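Local coordinates for protein cysteine desulfurase (Fervidobacterium islandicum, PDB 6A6E) that probably uses pyridoxal 5'-phosphate to take sulfur from L-cysteine, releasing alanine and carrying the sulfur as a persulfide for the Suf system, at residues I174-V179 / F202-L207; D124-S129 / Y147-A152; Y61-R66 / Q288-A293; E316-Y321 / N405-I410. One frame throughout, in Å; residues are numbered along the deposited sequence.

Interaction 1: I174-V179 / F202-L207; sequences IPNPKV and FKNATL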
loop_
_atom_site.group_PDB
_atom_site.type_symbol
_atom_site.label_atom_id
_atom_site.label_comp_id
_atom_site.label_asym_id
_atom_site.label_seq_id
_atom_site.Cartn_x
_atom_site.Cartn_y
_atom_site.Cartn_z
ATOM N N ILE A 174 10.223 32.650 13.643
ATOM C CA ILE A 174 10.891 31.344 13.510
ATOM C C ILE A 174 11.845 31.492 12.354
ATOM O O ILE A 174 11.505 31.148 11.226
ATOM C CB ILE A 174 9.887 30.213 13.135
ATOM C CG1 ILE A 174 8.653 30.219 14.046
ATOM C CG2 ILE A 174 10.591 28.847 13.096
ATOM C CD1 ILE A 174 8.871 29.608 15.404
ATOM N N PRO A 175 13.032 32.057 12.585
ATOM C CA PRO A 175 13.833 32.432 11.386
ATOM C C PRO A 175 14.546 31.322 10.641
ATOM O O PRO A 175 14.765 31.452 9.442
ATOM C CB PRO A 175 14.887 33.371 11.974
ATOM C CG PRO A 175 14.933 33.002 13.423
ATOM C CD PRO A 175 13.530 32.714 13.798
ATOM N N ASN A 176 14.915 30.252 11.343
ATOM C CA ASN A 176 15.743 29.181 10.757
ATOM C C ASN A 176 15.148 27.771 11.019
ATOM O O ASN A 176 15.779 26.918 11.630
ATOM C CB ASN A 176 17.171 29.313 11.325
ATOM C CG ASN A 176 18.196 28.475 10.574
ATOM O OD1 ASN A 176 18.102 28.219 9.351
ATOM N ND2 ASN A 176 19.209 28.032 11.315
ATOM N N PRO A 177 13.932 27.515 10.536
ATOM C CA PRO A 177 13.419 26.156 10.717
ATOM C C PRO A 177 14.223 25.108 9.965
ATOM O O PRO A 177 14.627 25.320 8.828
ATOM C CB PRO A 177 11.971 26.246 10.181
ATOM C CG PRO A 177 11.926 27.415 9.273
ATOM C CD PRO A 177 12.957 28.393 9.868
ATOM N N LYS A 178 14.463 23.967 10.597
ATOM C CA LYS A 178 15.188 22.897 9.953
ATOM C C LYS A 178 14.325 22.284 8.818
ATOM O O LYS A 178 14.841 21.966 7.730
ATOM C CB LYS A 178 15.643 21.852 10.981
ATOM C CG LYS A 178 16.603 20.818 10.405
ATOM C CD LYS A 178 17.905 21.488 9.913
ATOM C CE LYS A 178 19.142 20.663 10.131
ATOM N NZ LYS A 178 19.326 20.422 11.595
ATOM N N VAL A 179 13.021 22.190 9.052
ATOM C CA VAL A 179 12.060 21.612 8.074
ATOM C C VAL A 179 10.820 22.502 8.023
ATOM O O VAL A 179 10.361 22.980 9.059
ATOM C CB VAL A 179 11.643 20.170 8.490
ATOM C CG1 VAL A 179 10.561 19.595 7.589
ATOM C CG2 VAL A 179 12.859 19.310 8.429
ATOM N N PHE A 202 12.018 30.641 3.366
ATOM C CA PHE A 202 12.713 29.693 4.237
ATOM C C PHE A 202 13.725 28.951 3.380
ATOM O O PHE A 202 13.593 27.739 3.044
ATOM C CB PHE A 202 11.723 28.755 4.913
ATOM C CG PHE A 202 10.724 29.478 5.772
ATOM C CD1 PHE A 202 11.103 29.990 6.986
ATOM C CD2 PHE A 202 9.450 29.699 5.341
ATOM C CE1 PHE A 202 10.203 30.663 7.756
ATOM C CE2 PHE A 202 8.550 30.389 6.102
ATOM C CZ PHE A 202 8.930 30.857 7.323
ATOM N N LYS A 203 14.735 29.717 3.009
ATOM C CA LYS A 203 15.655 29.326 1.966
ATOM C C LYS A 203 16.542 28.138 2.369
ATOM O O LYS A 203 16.862 27.311 1.534
ATOM C CB LYS A 203 16.496 30.546 1.606
ATOM C CG LYS A 203 17.303 30.337 0.381
ATOM C CD LYS A 203 16.550 30.582 -0.869
ATOM C CE LYS A 203 17.563 30.408 -1.974
ATOM N NZ LYS A 203 16.871 30.361 -3.278
ATOM N N ASN A 204 16.886 28.045 3.648
ATOM C CA ASN A 204 17.690 26.959 4.191
ATOM C C ASN A 204 16.929 25.754 4.703
ATOM O O ASN A 204 17.565 24.825 5.188
ATOM C CB ASN A 204 18.459 27.431 5.399
ATOM C CG ASN A 204 19.614 28.255 5.024
ATOM O OD1 ASN A 204 20.475 27.783 4.323
ATOM N ND2 ASN A 204 19.607 29.526 5.428
ATOM N N ALA A 205 15.600 25.764 4.645
ATOM C CA ALA A 205 14.828 24.649 5.219
ATOM C C ALA A 205 14.758 23.500 4.232
ATOM O O ALA A 205 14.915 23.700 3.029
ATOM C CB ALA A 205 13.454 25.098 5.662
ATOM N N THR A 206 14.623 22.292 4.743
ATOM C CA THR A 206 14.119 21.159 3.925
ATOM C C THR A 206 12.658 21.438 3.764
ATOM O O THR A 206 11.890 21.442 4.753
ATOM C CB THR A 206 14.321 19.806 4.620
ATOM O OG1 THR A 206 15.710 19.549 4.691
ATOM C CG2 THR A 206 13.708 18.637 3.827
ATOM N N LEU A 207 12.268 21.693 2.532
ATOM C CA LEU A 207 10.878 21.984 2.196
ATOM C C LEU A 207 10.085 20.767 1.596
ATOM O O LEU A 207 10.367 20.265 0.479
ATOM C CB LEU A 207 10.803 23.195 1.267
ATOM C CG LEU A 207 9.420 23.613 0.752
ATOM C CD1 LEU A 207 8.419 24.001 1.827
ATOM C CD2 LEU A 207 9.615 24.762 -0.215
HETATM O O HOH W 1 16.809 20.913 6.624
#

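Interaction 2: D124-S129 / Y147-A152; sequences DTVLIS and YGFKVA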
loop_
_atom_site.group_PDB
_atom_site.type_symbol
_atom_site.label_atom_id
_atom_site.label_comp_id
_atom_site.label_asym_id
_atom_site.label_seq_id
_atom_site.Cartn_x
_atom_site.Cartn_y
_atom_site.Cartn_z
ATOM N N ASP A 124 15.752 21.028 17.001
ATOM C CA ASP A 124 15.405 21.652 15.726
ATOM C C ASP A 124 13.916 21.943 15.741
ATOM O O ASP A 124 13.154 21.382 16.542
ATOM C CB ASP A 124 15.697 20.754 14.551
ATOM C CG ASP A 124 17.155 20.666 14.233
ATOM O OD1 ASP A 124 17.920 21.523 14.672
ATOM O OD2 ASP A 124 17.549 19.723 13.542
ATOM N N THR A 125 13.501 22.793 14.834
ATOM C CA THR A 125 12.064 23.116 14.713
ATOM C C THR A 125 11.592 22.725 13.340
ATOM O O THR A 125 12.319 22.930 12.363
ATOM C CB THR A 125 11.799 24.634 14.873
ATOM O OG1 THR A 125 12.152 24.997 16.189
ATOM C CG2 THR A 125 10.341 25.023 14.650
ATOM N N VAL A 126 10.396 22.124 13.319
ATOM C CA VAL A 126 9.646 21.859 12.138
ATOM C C VAL A 126 8.544 22.877 12.128
ATOM O O VAL A 126 7.773 22.922 13.068
ATOM C CB VAL A 126 8.929 20.458 12.147
ATOM C CG1 VAL A 126 8.208 20.266 10.825
ATOM C CG2 VAL A 126 9.941 19.366 12.312
ATOM N N LEU A 127 8.417 23.595 11.031
ATOM C CA LEU A 127 7.348 24.554 10.831
ATOM C C LEU A 127 6.294 23.988 9.869
ATOM O O LEU A 127 6.588 23.699 8.703
ATOM C CB LEU A 127 7.901 25.818 10.194
ATOM C CG LEU A 127 6.919 26.941 9.848
ATOM C CD1 LEU A 127 6.245 27.422 11.127
ATOM C CD2 LEU A 127 7.672 28.091 9.169
ATOM N N ILE A 128 5.051 23.922 10.336
ATOM C CA ILE A 128 3.904 23.567 9.480
ATOM C C ILE A 128 2.862 24.674 9.499
ATOM O O ILE A 128 3.124 25.707 10.046
ATOM C CB ILE A 128 3.310 22.214 9.899
ATOM C CG1 ILE A 128 2.783 22.230 11.309
ATOM C CG2 ILE A 128 4.373 21.125 9.788
ATOM C CD1 ILE A 128 2.251 20.863 11.753
ATOM N N SER A 129 1.722 24.511 8.847
ATOM C CA SER A 129 0.703 25.525 8.913
ATOM C C SER A 129 -0.489 25.061 9.766
ATOM O O SER A 129 -0.685 23.868 9.978
ATOM C CB SER A 129 0.251 25.904 7.516
ATOM O OG SER A 129 -0.925 25.224 7.183
ATOM N N TYR A 147 11.409 12.011 19.266
ATOM C CA TYR A 147 12.678 12.431 18.757
ATOM C C TYR A 147 13.139 13.796 19.330
ATOM O O TYR A 147 14.268 14.167 19.100
ATOM C CB TYR A 147 12.691 12.455 17.234
ATOM C CG TYR A 147 12.517 11.111 16.482
ATOM C CD1 TYR A 147 13.464 10.068 16.541
ATOM C CD2 TYR A 147 11.419 10.927 15.662
ATOM C CE1 TYR A 147 13.267 8.882 15.815
ATOM C CE2 TYR A 147 11.234 9.783 14.940
ATOM C CZ TYR A 147 12.129 8.744 15.012
ATOM O OH TYR A 147 11.814 7.619 14.215
ATOM N N GLY A 148 12.261 14.522 20.011
ATOM C CA GLY A 148 12.584 15.793 20.671
ATOM C C GLY A 148 12.530 17.107 19.887
ATOM O O GLY A 148 12.844 18.174 20.461
ATOM N N PHE A 149 12.157 17.084 18.596
ATOM C CA PHE A 149 12.141 18.342 17.827
ATOM C C PHE A 149 10.916 19.098 18.289
ATOM O O PHE A 149 10.101 18.531 18.980
ATOM C CB PHE A 149 12.151 18.130 16.305
ATOM C CG PHE A 149 11.086 17.175 15.804
ATOM C CD1 PHE A 149 9.846 17.642 15.465
ATOM C CD2 PHE A 149 11.341 15.820 15.687
ATOM C CE1 PHE A 149 8.862 16.795 14.987
ATOM C CE2 PHE A 149 10.365 14.953 15.168
ATOM C CZ PHE A 149 9.128 15.442 14.852
ATOM N N LYS A 150 10.788 20.350 17.866
ATOM C CA LYS A 150 9.672 21.186 18.232
ATOM C C LYS A 150 8.870 21.438 16.978
ATOM O O LYS A 150 9.394 21.399 15.890
ATOM C CB LYS A 150 10.151 22.539 18.747
ATOM C CG LYS A 150 11.101 22.464 19.921
ATOM C CD LYS A 150 11.524 23.876 20.377
ATOM C CE LYS A 150 12.894 23.814 21.070
ATOM N NZ LYS A 150 13.452 25.131 21.516
ATOM N N VAL A 151 7.600 21.693 17.155
ATOM C CA VAL A 151 6.732 22.016 16.040
ATOM C C VAL A 151 6.199 23.445 16.220
ATOM O O VAL A 151 5.711 23.798 17.308
ATOM C CB VAL A 151 5.558 21.035 16.028
ATOM C CG1 VAL A 151 4.618 21.363 14.904
ATOM C CG2 VAL A 151 6.096 19.575 15.901
ATOM N N ALA A 152 6.228 24.220 15.148
ATOM C CA ALA A 152 5.719 25.619 15.142
ATOM C C ALA A 152 4.804 25.768 13.971
ATOM O O ALA A 152 4.881 24.969 13.019
ATOM C CB ALA A 152 6.880 26.578 15.008
#

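Interaction 3: Y61-R66 / Q288-A293; sequences YSNIHR and QHITGA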
loop_
_atom_site.group_PDB
_atom_site.type_symbol
_atom_site.label_atom_id
_atom_site.label_comp_id
_atom_site.label_asym_id
_atom_site.label_seq_id
_atom_site.Cartn_x
_atom_site.Cartn_y
_atom_site.Cartn_z
ATOM N N TYR A 61 1.245 -10.369 -15.551
ATOM C CA TYR A 61 1.518 -10.166 -14.115
ATOM C C TYR A 61 2.452 -11.215 -13.549
ATOM O O TYR A 61 2.291 -12.382 -13.827
ATOM C CB TYR A 61 0.203 -10.198 -13.327
ATOM C CG TYR A 61 0.482 -10.144 -11.855
ATOM C CD1 TYR A 61 0.693 -8.924 -11.237
ATOM C CD2 TYR A 61 0.696 -11.296 -11.115
ATOM C CE1 TYR A 61 1.016 -8.862 -9.902
ATOM C CE2 TYR A 61 1.032 -11.235 -9.791
ATOM C CZ TYR A 61 1.170 -10.001 -9.196
ATOM O OH TYR A 61 1.516 -9.874 -7.874
ATOM N N SER A 62 3.418 -10.770 -12.759
ATOM C CA SER A 62 4.238 -11.584 -11.907
ATOM C C SER A 62 5.001 -10.633 -11.020
ATOM O O SER A 62 4.915 -9.461 -11.198
ATOM C CB SER A 62 5.310 -12.358 -12.683
ATOM O OG SER A 62 4.793 -13.511 -13.254
ATOM N N ASN A 63 5.782 -11.147 -10.079
ATOM C CA ASN A 63 6.562 -10.261 -9.226
ATOM C C ASN A 63 7.733 -9.747 -10.046
ATOM O O ASN A 63 8.156 -10.373 -11.027
ATOM C CB ASN A 63 7.015 -10.937 -7.938
ATOM C CG ASN A 63 7.145 -9.915 -6.784
ATOM O OD1 ASN A 63 7.393 -8.692 -7.037
ATOM N ND2 ASN A 63 6.967 -10.380 -5.538
ATOM N N ILE A 64 8.258 -8.614 -9.657
ATOM C CA ILE A 64 9.142 -7.877 -10.517
ATOM C C ILE A 64 10.584 -7.800 -9.996
ATOM O O ILE A 64 10.837 -8.080 -8.840
ATOM C CB ILE A 64 8.613 -6.454 -10.658
ATOM C CG1 ILE A 64 8.383 -5.761 -9.314
ATOM C CG2 ILE A 64 7.330 -6.467 -11.430
ATOM C CD1 ILE A 64 8.173 -4.253 -9.542
ATOM N N HIS A 65 11.474 -7.316 -10.826
ATOM C CA HIS A 65 12.944 -7.269 -10.590
ATOM C C HIS A 65 13.521 -8.720 -10.671
ATOM O O HIS A 65 12.784 -9.688 -10.532
ATOM C CB HIS A 65 13.360 -6.554 -9.258
ATOM C CG HIS A 65 12.700 -5.232 -9.049
ATOM N ND1 HIS A 65 12.790 -4.211 -9.971
ATOM C CD2 HIS A 65 11.899 -4.767 -8.053
ATOM C CE1 HIS A 65 12.071 -3.180 -9.568
ATOM N NE2 HIS A 65 11.546 -3.475 -8.392
ATOM N N ARG A 66 14.819 -8.846 -10.931
ATOM C CA ARG A 66 15.481 -10.191 -11.064
ATOM C C ARG A 66 14.668 -11.030 -12.019
ATOM O O ARG A 66 14.280 -12.174 -11.706
ATOM C CB ARG A 66 15.586 -10.938 -9.693
ATOM C CG ARG A 66 16.645 -10.405 -8.713
ATOM C CD ARG A 66 16.518 -11.011 -7.283
ATOM N NE ARG A 66 15.492 -10.349 -6.442
ATOM C CZ ARG A 66 15.537 -9.057 -6.069
ATOM N NH1 ARG A 66 16.555 -8.289 -6.429
ATOM N NH2 ARG A 66 14.571 -8.512 -5.335
ATOM N N GLN A 288 5.939 -3.908 -4.017
ATOM C CA GLN A 288 5.161 -2.712 -4.021
ATOM C C GLN A 288 3.761 -3.002 -4.602
ATOM O O GLN A 288 3.462 -4.138 -4.991
ATOM C CB GLN A 288 5.915 -1.671 -4.824
ATOM C CG GLN A 288 7.202 -1.243 -4.158
ATOM C CD GLN A 288 7.003 -0.761 -2.726
ATOM O OE1 GLN A 288 6.262 0.205 -2.469
ATOM N NE2 GLN A 288 7.652 -1.466 -1.766
ATOM N N HIS A 289 2.928 -1.978 -4.695
ATOM C CA HIS A 289 1.630 -2.104 -5.359
ATOM C C HIS A 289 1.835 -2.038 -6.856
ATOM O O HIS A 289 1.558 -1.026 -7.508
ATOM C CB HIS A 289 0.623 -1.070 -4.842
ATOM C CG HIS A 289 -0.765 -1.220 -5.383
ATOM N ND1 HIS A 289 -1.152 -2.301 -6.143
ATOM C CD2 HIS A 289 -1.876 -0.455 -5.206
ATOM C CE1 HIS A 289 -2.453 -2.199 -6.386
ATOM N NE2 HIS A 289 -2.892 -1.064 -5.880
ATOM N N ILE A 290 2.320 -3.159 -7.391
ATOM C CA ILE A 290 2.807 -3.218 -8.753
ATOM C C ILE A 290 1.703 -2.773 -9.710
ATOM O O ILE A 290 1.922 -1.930 -10.557
ATOM C CB ILE A 290 3.260 -4.641 -9.153
ATOM C CG1 ILE A 290 4.452 -5.115 -8.275
ATOM C CG2 ILE A 290 3.666 -4.711 -10.602
ATOM C CD1 ILE A 290 4.585 -6.620 -8.406
ATOM N N THR A 291 0.504 -3.326 -9.559
ATOM C CA THR A 291 -0.527 -3.006 -10.477
ATOM C C THR A 291 -1.085 -1.603 -10.231
ATOM O O THR A 291 -1.618 -0.948 -11.164
ATOM C CB THR A 291 -1.653 -4.063 -10.378
ATOM O OG1 THR A 291 -1.083 -5.358 -10.669
ATOM C CG2 THR A 291 -2.779 -3.690 -11.343
ATOM N N GLY A 292 -1.001 -1.120 -8.994
ATOM C CA GLY A 292 -1.443 0.256 -8.653
ATOM C C GLY A 292 -0.549 1.297 -9.322
ATOM O O GLY A 292 -1.030 2.307 -9.862
ATOM N N ALA A 293 0.745 1.023 -9.297
ATOM C CA ALA A 293 1.719 1.864 -9.995
ATOM C C ALA A 293 1.441 1.899 -11.541
ATOM O O ALA A 293 1.345 2.943 -12.136
ATOM C CB ALA A 293 3.091 1.369 -9.722
#

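Interaction 4: E316-Y321 / N405-I410; sequences EELSNY and NTKEDI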
loop_
_atom_site.group_PDB
_atom_site.type_symbol
_atom_site.label_atom_id
_atom_site.label_comp_id
_atom_site.label_asym_id
_atom_site.label_seq_id
_atom_site.Cartn_x
_atom_site.Cartn_y
_atom_site.Cartn_z
ATOM N N GLU A 316 -10.821 24.886 -12.928
ATOM C CA GLU A 316 -10.793 26.294 -12.599
ATOM C C GLU A 316 -12.145 26.966 -12.872
ATOM O O GLU A 316 -12.663 27.663 -12.025
ATOM C CB GLU A 316 -9.668 26.969 -13.385
ATOM C CG GLU A 316 -9.426 28.424 -13.088
ATOM C CD GLU A 316 -8.027 28.835 -13.529
ATOM O OE1 GLU A 316 -7.761 28.808 -14.757
ATOM O OE2 GLU A 316 -7.186 29.161 -12.658
ATOM N N GLU A 317 -12.745 26.708 -14.008
ATOM C CA GLU A 317 -14.016 27.371 -14.325
ATOM C C GLU A 317 -15.143 26.795 -13.455
ATOM O O GLU A 317 -16.032 27.520 -13.007
ATOM C CB GLU A 317 -14.336 27.325 -15.840
ATOM C CG GLU A 317 -15.130 26.116 -16.308
ATOM C CD GLU A 317 -15.136 25.922 -17.841
ATOM O OE1 GLU A 317 -14.938 26.973 -18.539
ATOM O OE2 GLU A 317 -15.339 24.725 -18.308
ATOM N N LEU A 318 -15.102 25.494 -13.167
ATOM C CA LEU A 318 -16.081 24.939 -12.258
ATOM C C LEU A 318 -15.955 25.553 -10.887
ATOM O O LEU A 318 -16.953 25.834 -10.275
ATOM C CB LEU A 318 -15.923 23.434 -12.103
ATOM C CG LEU A 318 -16.339 22.591 -13.261
ATOM C CD1 LEU A 318 -15.941 21.153 -12.949
ATOM C CD2 LEU A 318 -17.842 22.726 -13.456
ATOM N N SER A 319 -14.724 25.723 -10.422
ATOM C CA SER A 319 -14.454 26.291 -9.110
ATOM C C SER A 319 -14.970 27.705 -8.963
ATOM O O SER A 319 -15.525 28.054 -7.899
ATOM C CB SER A 319 -12.957 26.330 -8.775
ATOM O OG SER A 319 -12.374 25.053 -8.842
ATOM N N ASN A 320 -14.705 28.540 -9.970
ATOM C CA ASN A 320 -15.189 29.916 -9.971
ATOM C C ASN A 320 -16.698 29.956 -9.935
ATOM O O ASN A 320 -17.245 30.658 -9.141
ATOM C CB ASN A 320 -14.680 30.682 -11.165
ATOM C CG ASN A 320 -13.174 30.814 -11.145
ATOM O OD1 ASN A 320 -12.545 30.710 -10.108
ATOM N ND2 ASN A 320 -12.592 31.031 -12.286
ATOM N N TYR A 321 -17.359 29.191 -10.779
ATOM C CA TYR A 321 -18.822 29.058 -10.739
ATOM C C TYR A 321 -19.387 28.534 -9.381
ATOM O O TYR A 321 -20.371 29.038 -8.860
ATOM C CB TYR A 321 -19.259 28.166 -11.859
ATOM C CG TYR A 321 -20.761 28.149 -12.092
ATOM C CD1 TYR A 321 -21.430 29.206 -12.791
ATOM C CD2 TYR A 321 -21.507 27.058 -11.703
ATOM C CE1 TYR A 321 -22.797 29.143 -13.004
ATOM C CE2 TYR A 321 -22.870 26.987 -11.886
ATOM C CZ TYR A 321 -23.518 28.018 -12.555
ATOM O OH TYR A 321 -24.871 27.838 -12.750
ATOM N N ASN A 405 -17.310 16.719 -13.453
ATOM C CA ASN A 405 -18.413 17.549 -12.957
ATOM C C ASN A 405 -18.814 18.636 -13.986
ATOM O O ASN A 405 -18.051 18.978 -14.884
ATOM C CB ASN A 405 -18.095 18.211 -11.607
ATOM C CG ASN A 405 -18.083 17.222 -10.451
ATOM O OD1 ASN A 405 -17.072 17.149 -9.721
ATOM N ND2 ASN A 405 -19.182 16.443 -10.270
ATOM N N THR A 406 -20.033 19.140 -13.844
ATOM C CA THR A 406 -20.614 20.148 -14.753
ATOM C C THR A 406 -21.195 21.314 -13.981
ATOM O O THR A 406 -21.355 21.270 -12.749
ATOM C CB THR A 406 -21.755 19.548 -15.609
ATOM O OG1 THR A 406 -22.872 19.229 -14.767
ATOM C CG2 THR A 406 -21.268 18.315 -16.381
ATOM N N LYS A 407 -21.502 22.383 -14.692
ATOM C CA LYS A 407 -22.211 23.473 -14.060
ATOM C C LYS A 407 -23.581 23.067 -13.650
ATOM O O LYS A 407 -24.067 23.501 -12.624
ATOM C CB LYS A 407 -22.278 24.667 -14.982
ATOM C CG LYS A 407 -20.958 25.397 -14.979
ATOM C CD LYS A 407 -20.982 26.529 -15.980
ATOM C CE LYS A 407 -19.830 27.481 -15.748
ATOM N NZ LYS A 407 -19.315 27.838 -17.086
ATOM N N GLU A 408 -24.203 22.183 -14.412
ATOM C CA GLU A 408 -25.479 21.638 -13.973
ATOM C C GLU A 408 -25.430 20.903 -12.616
ATOM O O GLU A 408 -26.349 21.053 -11.778
ATOM C CB GLU A 408 -26.085 20.756 -15.048
ATOM C CG GLU A 408 -27.426 20.229 -14.574
ATOM C CD GLU A 408 -28.108 19.325 -15.569
ATOM O OE1 GLU A 408 -28.735 19.869 -16.511
ATOM O OE2 GLU A 408 -28.063 18.085 -15.379
ATOM N N ASP A 409 -24.362 20.108 -12.389
ATOM C CA ASP A 409 -24.131 19.475 -11.076
ATOM C C ASP A 409 -24.173 20.509 -9.979
ATOM O O ASP A 409 -24.812 20.335 -8.938
ATOM C CB ASP A 409 -22.762 18.777 -11.013
ATOM C CG ASP A 409 -22.671 17.544 -11.866
ATOM O OD1 ASP A 409 -23.709 16.886 -12.128
ATOM O OD2 ASP A 409 -21.502 17.135 -12.210
ATOM N N ILE A 410 -23.461 21.579 -10.190
ATOM C CA ILE A 410 -23.428 22.646 -9.227
ATOM C C ILE A 410 -24.853 23.267 -9.001
ATOM O O ILE A 410 -25.263 23.514 -7.826
ATOM C CB ILE A 410 -22.390 23.666 -9.654
ATOM C CG1 ILE A 410 -20.998 23.033 -9.525
ATOM C CG2 ILE A 410 -22.443 24.920 -8.804
ATOM C CD1 ILE A 410 -19.862 23.852 -10.081
#

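Interaction 1: I174-V179 / F202-L207
Pro177 and Phe202 make the apolar part of this contact: Pro177 CG comes within 3.5 Å of Phe202 CD1, the two side chains crossing at about a right angle. Chi1 of -60° turns the phenyl ring anti to its carbonyl carbon, and its CE1 then lies 3.7 Å from Ile174 O, an oxygen at the ring's edge. A methyl suits the neighbouring place, because Ala205 CB sits only 3.4 Å from Pro177 O. Further on, Val179 and Thr206 lie side by side and point the same way, with Val179 CG2 4.1 Å from Thr206 CB; beta-branched residues are at home in strands.

The polar contacts gather on Lys178 O. Thr206 N donates to it over 3.0 Å, the parallel-strand bond that starts the pairing of Val179 with Thr206. A water donates to the same oxygen and is also hydrogen-bonded to Thr206 OG1, bridging the segments a second time. Val179 CA adds a CA-H...O contact to Thr206 O.

Helices 164-173 and 195-201 end just before the two segments, which lead into the parallel strands 179-183 and 206-210. Strand 125-129 flanks the former, and its Leu127 packs against both Pro177 and Phe202.

Interaction 2: D124-S129 / Y147-A152
Ala152, the residue with most surface buried here, sets its CB between Thr125 and Leu127 of the neighbouring strand: 3.8 Å from Thr125 CG2 and 4.0 Å from Leu127 CD1, all three side chains on the same face of the sheet. A methyl fits there without pushing them apart. Its backbone is bonded through both polar groups: Ala152 N donates to Val126 O, and Ala152 O accepts from Ile128 N, both over 2.9 Å.

Val126 comes next, on the other face with Val151. It holds the neighbouring strand by both backbone groups, since Val126 N also donates to Lys150 O. With chi1 at -178°, CG1 takes the place anti to the backbone N and CG2 the one beside it; CG2 meets Phe149 CD1 obliquely at 3.6 Å. Ile128 CD1 extends this apolar face to Val151 CG1, and Trp140 of helix 138-147 covers Val126 and Ile128.

Lys150 opens the pairing: its N donates to Asp124 O, and its CB approaches Thr125 OG1 at 4.1 Å. Beyond CG the extended chain leads away to an exposed end, as suits a lysine at the border. The carboxylate of Asp124 turns from the pairing to a salt bridge with Lys178 and also accepts from Lys121 N.

Strand 125-129, helix 138-147 and strand 150-154 thus form a classic beta-alpha-beta crossover, as in the large domain of fold-type I pyridoxal-phosphate enzymes; the loop leaving strand 125-129 carries His133 and Ala135 of the cofactor pocket.

Interaction 3: Y61-R66 / Q288-A293
Ile290 drives its side chain at the loop of residues 61-66, meeting Ile64 tip to tip. Its CB is directed at that loop, and the branching there sends two arms across. The shorter, CG2, stops 4.1 Å from Ile64 CG2. The longer passes through CG1, 4.0 Å from Ile64 CD1, and ends in CD1, round which the loop gathers: Ile64 CG1 lies 4.0 Å from it, Asn63 OD1 3.7 Å, and Ser62 O and the ring of Tyr61 close by. A beta-branched isoleucine, with one short and one long arm, suits a socket lined by both carbon and oxygen.

Ile64 faces it with CG1 between its backbone N and carbonyl carbon (chi1 54°), which brings CG1 and CD1 round to Ile290. Cutting Ile64 back to an alanine would probably leave the end of Ile290 without its main apolar partner and open a gap between loop and helix.

Ile290 begins helix 290-306, and His289 before it is both the N-cap residue and the centre of an inverse gamma turn. Loop and helix start lie at the dimer interface, close to the active site of the second subunit: Asn63 packs on His235 of that subunit, a residue of its cofactor pocket, while Arg371 of the second subunit binds Asn63 O and Tyr61 OH meets Ser42 there.

Asn63 OD1 is also fixed from within its own loop, since Ile64 N donates to it over 2.8 Å in the carbonyl plane, on a lone pair. Next along the helix, Thr291 OG1 lies obliquely to the Tyr61 ring, 4.0 Å from Tyr61 CD1, buried, with no polar partner in the model.

Interaction 4: E316-Y321 / N405-I410
Leu318 and Ile410 form the tightly packed, buried side of this contact. Ile410 CD1 reaches Leu318 O at 3.5 Å and Leu318 CD2 at 4.1 Å, while the other methyl, Leu318 CD1, sits 3.6 Å from Asn405 O. Forked and long aliphatic side chains suit the place, for each arm finds a different surface.

Between this apolar packing and the more open side stands Tyr321. Its CG is anti to the backbone N (chi1 -169°), which swings the ring across to the other helix. Ile410 CG2 meets it obliquely, 3.7 Å from Tyr321 CD2. Over one face lies Lys407, whose CG is 4.0 Å from the ring centroid in a CH-pi contact.

The contact brings helix 308-327 against the start of helix 407-423, which opens with a capping box: Thr406 OG1 accepts from Asp409 N, and Asp409 OD2 accepts from Thr406 N. Asn405 ND2 grips that same OD2 over 3.1 Å from the opposite face of the carboxylate plane, while Asn405 OD1 accepts from Tyr402 N.

Toward solvent the packing gives way to polar groups. Lys407 NZ reaches Arg6 O and is 4.7 Å from Glu317 OE1, where an attraction is likely though the charged atoms do not touch; Tyr321 OH bonds to Asp411 and Arg6. Replacing Tyr321 with alanine would probably strip the Lys407 chain of the face it lies on and leave Asp411 without its hydroxyl partner.

How the interactions relate
Interactions 1 and 2 are neighbours, their centres about 10 Å apart, and both belong to the seven-stranded mixed sheet, where strands 206-210, 179-183, 125-129 and 150-154 lie parallel in that order. They join directly: Val179 O probably accepts a hydrogen bond from Leu127 N, and Ile174 packs on Ala152. Interactions 3 and 4 stand apart, every other pair of centres being 37 to 39 Å distant. Along the chain interaction 2 precedes interaction 1, and both are nested within the long loop closed by interaction 3. Interaction 4 follows, joining helix 308-327, next after helix 290-306, to the last helix, 407-423. The first two thus tie strands of one sheet, while the third lies at the dimer interface.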